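Peptide methionine sulfoxide reductase msrA/msrB (Neisseria meningitidis, PDB 3BQG) reduces methionine sulfoxide in peptides and proteins back to methionine, here as its MsrA domain caught in the sulfenic acid form. Local coordinates at residues A[17-22]-A[76-81]; A[138-141]-A[147-150]. The protein carries 1 engineered substitution. All blocks are in the same frame, centred on the assembly; numbering follows the deposited sequence.

Interaction 1 (A[17-22]-A[76-81])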
loop_
_atom_site.group_PDB
_atom_site.type_symbol
_atom_site.label_atom_id
_atom_site.label_comp_id
_atom_site.label_asym_id
_atom_site.label_seq_id
_atom_site.Cartn_x
_atom_site.Cartn_y
_atom_site.Cartn_z
ATOM N N GLU A 17 -2.250 6.342 1.903
ATOM C CA GLU A 17 -2.313 6.443 3.357
ATOM C C GLU A 17 -3.605 7.140 3.767
ATOM O O GLU A 17 -4.344 6.651 4.621
ATOM C CB GLU A 17 -1.131 7.240 3.906
ATOM C CG GLU A 17 -1.297 7.570 5.391
ATOM C CD GLU A 17 -0.433 8.725 5.832
ATOM O OE1 GLU A 17 -0.490 9.791 5.183
ATOM O OE2 GLU A 17 0.306 8.571 6.827
ATOM N N ALA A 18 -3.864 8.285 3.146
ATOM C CA ALA A 18 -5.066 9.060 3.439
ATOM C C ALA A 18 -6.296 8.182 3.260
ATOM O O ALA A 18 -7.263 8.269 4.013
ATOM C CB ALA A 18 -5.142 10.261 2.506
ATOM N N TYR A 19 -6.244 7.335 2.242
ATOM C CA TYR A 19 -7.330 6.416 1.934
ATOM C C TYR A 19 -7.577 5.404 3.062
ATOM O O TYR A 19 -8.703 5.257 3.529
ATOM C CB TYR A 19 -7.003 5.688 0.623
ATOM C CG TYR A 19 -7.942 4.572 0.239
ATOM C CD1 TYR A 19 -9.228 4.836 -0.237
ATOM C CD2 TYR A 19 -7.530 3.243 0.321
ATOM C CE1 TYR A 19 -10.078 3.796 -0.626
ATOM C CE2 TYR A 19 -8.368 2.205 -0.064
ATOM C CZ TYR A 19 -9.637 2.485 -0.536
ATOM O OH TYR A 19 -10.452 1.446 -0.928
ATOM N N PHE A 20 -6.532 4.709 3.506
ATOM C CA PHE A 20 -6.710 3.710 4.557
ATOM C C PHE A 20 -7.083 4.266 5.933
ATOM O O PHE A 20 -7.720 3.578 6.728
ATOM C CB PHE A 20 -5.468 2.810 4.652
ATOM C CG PHE A 20 -5.537 1.613 3.743
ATOM C CD1 PHE A 20 -6.204 0.460 4.143
ATOM C CD2 PHE A 20 -5.018 1.673 2.455
ATOM C CE1 PHE A 20 -6.368 -0.618 3.269
ATOM C CE2 PHE A 20 -5.175 0.604 1.567
ATOM C CZ PHE A 20 -5.852 -0.549 1.977
ATOM N N GLN A 21 -6.709 5.511 6.210
ATOM C CA GLN A 21 -7.038 6.130 7.493
ATOM C C GLN A 21 -8.541 6.352 7.656
ATOM O O GLN A 21 -9.054 6.339 8.775
ATOM C CB GLN A 21 -6.303 7.468 7.644
ATOM C CG GLN A 21 -4.836 7.333 8.021
ATOM C CD GLN A 21 -4.640 6.975 9.487
ATOM O OE1 GLN A 21 -5.330 6.110 10.027
ATOM N NE2 GLN A 21 -3.689 7.634 10.134
ATOM N N ARG A 22 -9.247 6.553 6.545
ATOM C CA ARG A 22 -10.693 6.780 6.589
ATOM C C ARG A 22 -11.517 5.523 6.843
ATOM O O ARG A 22 -12.720 5.607 7.086
ATOM C CB ARG A 22 -11.179 7.418 5.280
ATOM C CG ARG A 22 -10.797 8.876 5.098
ATOM C CD ARG A 22 -11.386 9.463 3.814
ATOM N NE ARG A 22 -12.846 9.393 3.784
ATOM C CZ ARG A 22 -13.636 10.423 3.493
ATOM N NH1 ARG A 22 -14.953 10.272 3.486
ATOM N NH2 ARG A 22 -13.109 11.608 3.216
ATOM N N PHE A 76 -7.429 -3.169 -3.733
ATOM C CA PHE A 76 -7.776 -3.348 -5.144
ATOM C C PHE A 76 -8.772 -2.332 -5.687
ATOM O O PHE A 76 -8.842 -2.118 -6.895
ATOM C CB PHE A 76 -8.341 -4.754 -5.391
ATOM C CG PHE A 76 -7.364 -5.867 -5.133
ATOM C CD1 PHE A 76 -6.059 -5.796 -5.614
ATOM C CD2 PHE A 76 -7.750 -6.989 -4.409
ATOM C CE1 PHE A 76 -5.150 -6.832 -5.379
ATOM C CE2 PHE A 76 -6.853 -8.029 -4.170
ATOM C CZ PHE A 76 -5.550 -7.948 -4.653
ATOM N N ARG A 77 -9.558 -1.730 -4.803
ATOM C CA ARG A 77 -10.548 -0.748 -5.221
ATOM C C ARG A 77 -9.919 0.510 -5.810
ATOM O O ARG A 77 -10.481 1.126 -6.715
ATOM C CB ARG A 77 -11.437 -0.361 -4.032
ATOM C CG ARG A 77 -12.455 0.725 -4.340
ATOM C CD ARG A 77 -13.318 1.044 -3.121
ATOM N NE ARG A 77 -14.087 -0.112 -2.667
ATOM C CZ ARG A 77 -14.826 -0.126 -1.562
ATOM N NH1 ARG A 77 -14.895 0.956 -0.802
ATOM N NH2 ARG A 77 -15.490 -1.221 -1.209
ATOM N N VAL A 78 -8.741 0.881 -5.318
ATOM C CA VAL A 78 -8.098 2.103 -5.780
ATOM C C VAL A 78 -6.729 1.980 -6.451
ATOM O O VAL A 78 -6.203 2.965 -6.974
ATOM C CB VAL A 78 -7.989 3.104 -4.608
ATOM C CG1 VAL A 78 -9.393 3.414 -4.066
ATOM C CG2 VAL A 78 -7.121 2.528 -3.508
ATOM N N VAL A 79 -6.149 0.785 -6.438
ATOM C CA VAL A 79 -4.847 0.564 -7.058
ATOM C C VAL A 79 -4.997 -0.199 -8.378
ATOM O O VAL A 79 -5.767 -1.157 -8.461
ATOM C CB VAL A 79 -3.912 -0.230 -6.102
ATOM C CG1 VAL A 79 -2.593 -0.551 -6.787
ATOM C CG2 VAL A 79 -3.668 0.581 -4.827
ATOM N N ASP A 80 -4.283 0.242 -9.411
ATOM C CA ASP A 80 -4.317 -0.434 -10.715
ATOM C C ASP A 80 -3.301 -1.574 -10.613
ATOM O O ASP A 80 -2.089 -1.339 -10.587
ATOM C CB ASP A 80 -3.911 0.516 -11.841
ATOM C CG ASP A 80 -4.134 -0.091 -13.214
ATOM O OD1 ASP A 80 -3.979 -1.322 -13.347
ATOM O OD2 ASP A 80 -4.456 0.656 -14.159
ATOM N N PRO A 81 -3.786 -2.823 -10.564
ATOM C CA PRO A 81 -2.949 -4.018 -10.446
ATOM C C PRO A 81 -2.331 -4.536 -11.736
ATOM O O PRO A 81 -1.686 -5.578 -11.728
ATOM C CB PRO A 81 -3.916 -5.026 -9.842
ATOM C CG PRO A 81 -5.154 -4.732 -10.640
ATOM C CD PRO A 81 -5.211 -3.204 -10.679
#
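In the alpha/beta fold of the MsrA domain, helix 14-21 and helix 68-78 are joined across their C-terminal turns by one tyrosine, and the contact centres on the ring of Tyr-19 meeting Val-78 and Arg-77. The backbones stay well apart, the nearest CA atoms, those of Tyr-19 and Val-78, being 8.9 Å from each other, so between 17-22 and 76-81 it is side chains that meet. Tyr-19 spans most of the gap: with CG anti to the backbone N (chi1 173°), the buried ring reaches out from its helix while Val-78 comes to meet it from the opposite direction.

Both methyl groups of Val-78 lie against the same ring face. CG2 makes a CH-pi contact, 3.9 Å from the ring centroid of Tyr-19 and 19° off the ring normal, displaced toward the rim. CG1 sits over the other flank of that face, with its closest approach, 3.5 Å, to CE1 of Tyr-19. The two methyls thus share one face, CG1 toward the CE1 side and CG2 toward the CE2 side. At the ring edge, in plane, lies CE2 of Phe-20 from the same helix.

The hydroxyl end is held differently. Tyr-19 OH is hydrogen-bonded to the carbonyl oxygen of Tyr-74, one turn earlier on helix 68-78, so the ring is anchored to that helix by a polar bond as well as by methyl packing. Arg-77 crosses Tyr-19 at about a right angle and offers it its aliphatic part, while its NH1 is hydrogen-bonded to the carbonyl oxygens of Lys-160 and Glu-163 in the C-terminal tail. What it places beside the phenol oxygen is methylene: CD of Arg-77 lies 3.6 Å and CB 3.7 Å from OH of Tyr-19.

Interaction 2 (A[138-141]-A[147-150])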
loop_
_atom_site.group_PDB
_atom_site.type_symbol
_atom_site.label_atom_id
_atom_site.label_comp_id
_atom_site.label_asym_id
_atom_site.label_seq_id
_atom_site.Cartn_x
_atom_site.Cartn_y
_atom_site.Cartn_z
ATOM N N ALA A 138 8.718 6.998 6.623
ATOM C CA ALA A 138 9.046 8.189 5.850
ATOM C C ALA A 138 9.154 9.344 6.841
ATOM O O ALA A 138 8.700 9.231 7.982
ATOM C CB ALA A 138 7.952 8.477 4.838
ATOM N N GLU A 139 9.767 10.443 6.410
ATOM C CA GLU A 139 9.925 11.620 7.263
ATOM C C GLU A 139 8.571 12.116 7.768
ATOM O O GLU A 139 7.530 11.852 7.160
ATOM C CB GLU A 139 10.646 12.733 6.497
ATOM C CG GLU A 139 12.075 12.373 6.108
ATOM C CD GLU A 139 12.168 11.613 4.792
ATOM O OE1 GLU A 139 11.227 10.859 4.449
ATOM O OE2 GLU A 139 13.201 11.763 4.105
ATOM N N GLU A 140 8.590 12.827 8.890
ATOM C CA GLU A 140 7.370 13.340 9.498
ATOM C C GLU A 140 6.495 14.179 8.569
ATOM O O GLU A 140 5.269 14.075 8.611
ATOM C CB GLU A 140 7.723 14.131 10.769
ATOM C CG GLU A 140 6.595 14.976 11.355
ATOM C CD GLU A 140 6.561 16.387 10.778
ATOM O OE1 GLU A 140 7.624 17.054 10.779
ATOM O OE2 GLU A 140 5.475 16.828 10.332
ATOM N N TYR A 141 7.098 14.998 7.719
ATOM C CA TYR A 141 6.286 15.812 6.828
ATOM C C TYR A 141 5.468 14.970 5.854
ATOM O O TYR A 141 4.506 15.459 5.265
ATOM C CB TYR A 141 7.141 16.833 6.062
ATOM C CG TYR A 141 8.139 16.269 5.077
ATOM C CD1 TYR A 141 9.409 15.862 5.491
ATOM C CD2 TYR A 141 7.833 16.194 3.716
ATOM C CE1 TYR A 141 10.358 15.404 4.569
ATOM C CE2 TYR A 141 8.772 15.736 2.790
ATOM C CZ TYR A 141 10.030 15.347 3.221
ATOM O OH TYR A 141 10.965 14.923 2.304
ATOM N N ILE A 147 -3.729 15.355 5.189
ATOM C CA ILE A 147 -4.500 15.924 6.288
ATOM C C ILE A 147 -3.887 17.284 6.607
ATOM O O ILE A 147 -4.588 18.224 6.977
ATOM C CB ILE A 147 -4.456 15.014 7.540
ATOM C CG1 ILE A 147 -5.418 13.841 7.352
ATOM C CG2 ILE A 147 -4.824 15.808 8.789
ATOM C CD1 ILE A 147 -5.444 12.857 8.511
ATOM N N LYS A 148 -2.571 17.372 6.445
ATOM C CA LYS A 148 -1.829 18.602 6.697
ATOM C C LYS A 148 -1.899 19.521 5.478
ATOM O O LYS A 148 -1.825 20.743 5.611
ATOM C CB LYS A 148 -0.365 18.277 7.009
ATOM C CG LYS A 148 -0.173 17.317 8.173
ATOM C CD LYS A 148 1.285 16.897 8.340
ATOM C CE LYS A 148 1.445 15.955 9.530
ATOM N NZ LYS A 148 2.846 15.478 9.716
ATOM N N ASN A 149 -2.031 18.926 4.294
ATOM C CA ASN A 149 -2.110 19.680 3.043
ATOM C C ASN A 149 -3.328 19.202 2.251
ATOM O O ASN A 149 -3.190 18.473 1.269
ATOM C CB ASN A 149 -0.841 19.463 2.206
ATOM C CG ASN A 149 0.438 19.672 3.005
ATOM O OD1 ASN A 149 0.820 18.833 3.827
ATOM N ND2 ASN A 149 1.106 20.793 2.767
ATOM N N PRO A 150 -4.539 19.615 2.667
ATOM C CA PRO A 150 -5.800 19.235 2.018
ATOM C C PRO A 150 -5.803 19.384 0.501
ATOM O O PRO A 150 -6.558 18.704 -0.191
ATOM C CB PRO A 150 -6.818 20.155 2.687
ATOM C CG PRO A 150 -6.254 20.329 4.053
ATOM C CD PRO A 150 -4.792 20.564 3.764
#
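Lys-148 and Glu-140 pin the end of the short helix 145-148 to the loop that follows strand 135-137, and they do so at the protein surface, with polar atoms making the close contacts. The ionic part is a salt bridge: NZ of Lys-148 stands 3.0 Å from OE2 of Glu-140, which receives it on the anti lone pair, the one turned away from the other carboxylate oxygen. The lysine extends fully beyond CG to span the gap. The glutamate instead bends at chi2 (-89°), which brings its carboxylate round to the ammonium group.

Hydrogen bonds from the side chain to main-chain carbonyls supply the rest. The same NZ of Lys-148 gives a weak bond to the main-chain O of Glu-140, also at 3.0 Å, so one residue grips the lysine by side chain and carbonyl together. A further weak bond runs from NZ to the carbonyl oxygen of Gln-143, in the connecting loop.

With one ionic and two weak carbonyl partners, the ammonium group ties Glu-140 and Gln-143 to the helix that follows them. Because both side chains are exposed, solvent probably screens the charge attraction, and the bridge is likely to contribute modestly to stability.

Overall arrangement
From the N terminus, the chain passes strand 3-10 and enters helix 14-21, where interaction 1 opens. It closes at the end of helix 68-78, after a loop of 53 intervening residues that includes strands 26-34 and 54-62 of the central mixed sheet. The chain then runs through helix 106-117 and the edge strand 135-137 before interaction 2 begins, and this contact closes a short loop of five intervening residues that includes the start of helix 145-148. The two therefore follow in series and neither nest nor cross. Interaction 1 joins distant helices nearer the domain centre; interaction 2 fastens a local surface loop. Their centres lie about 17 Å apart, with no direct touch.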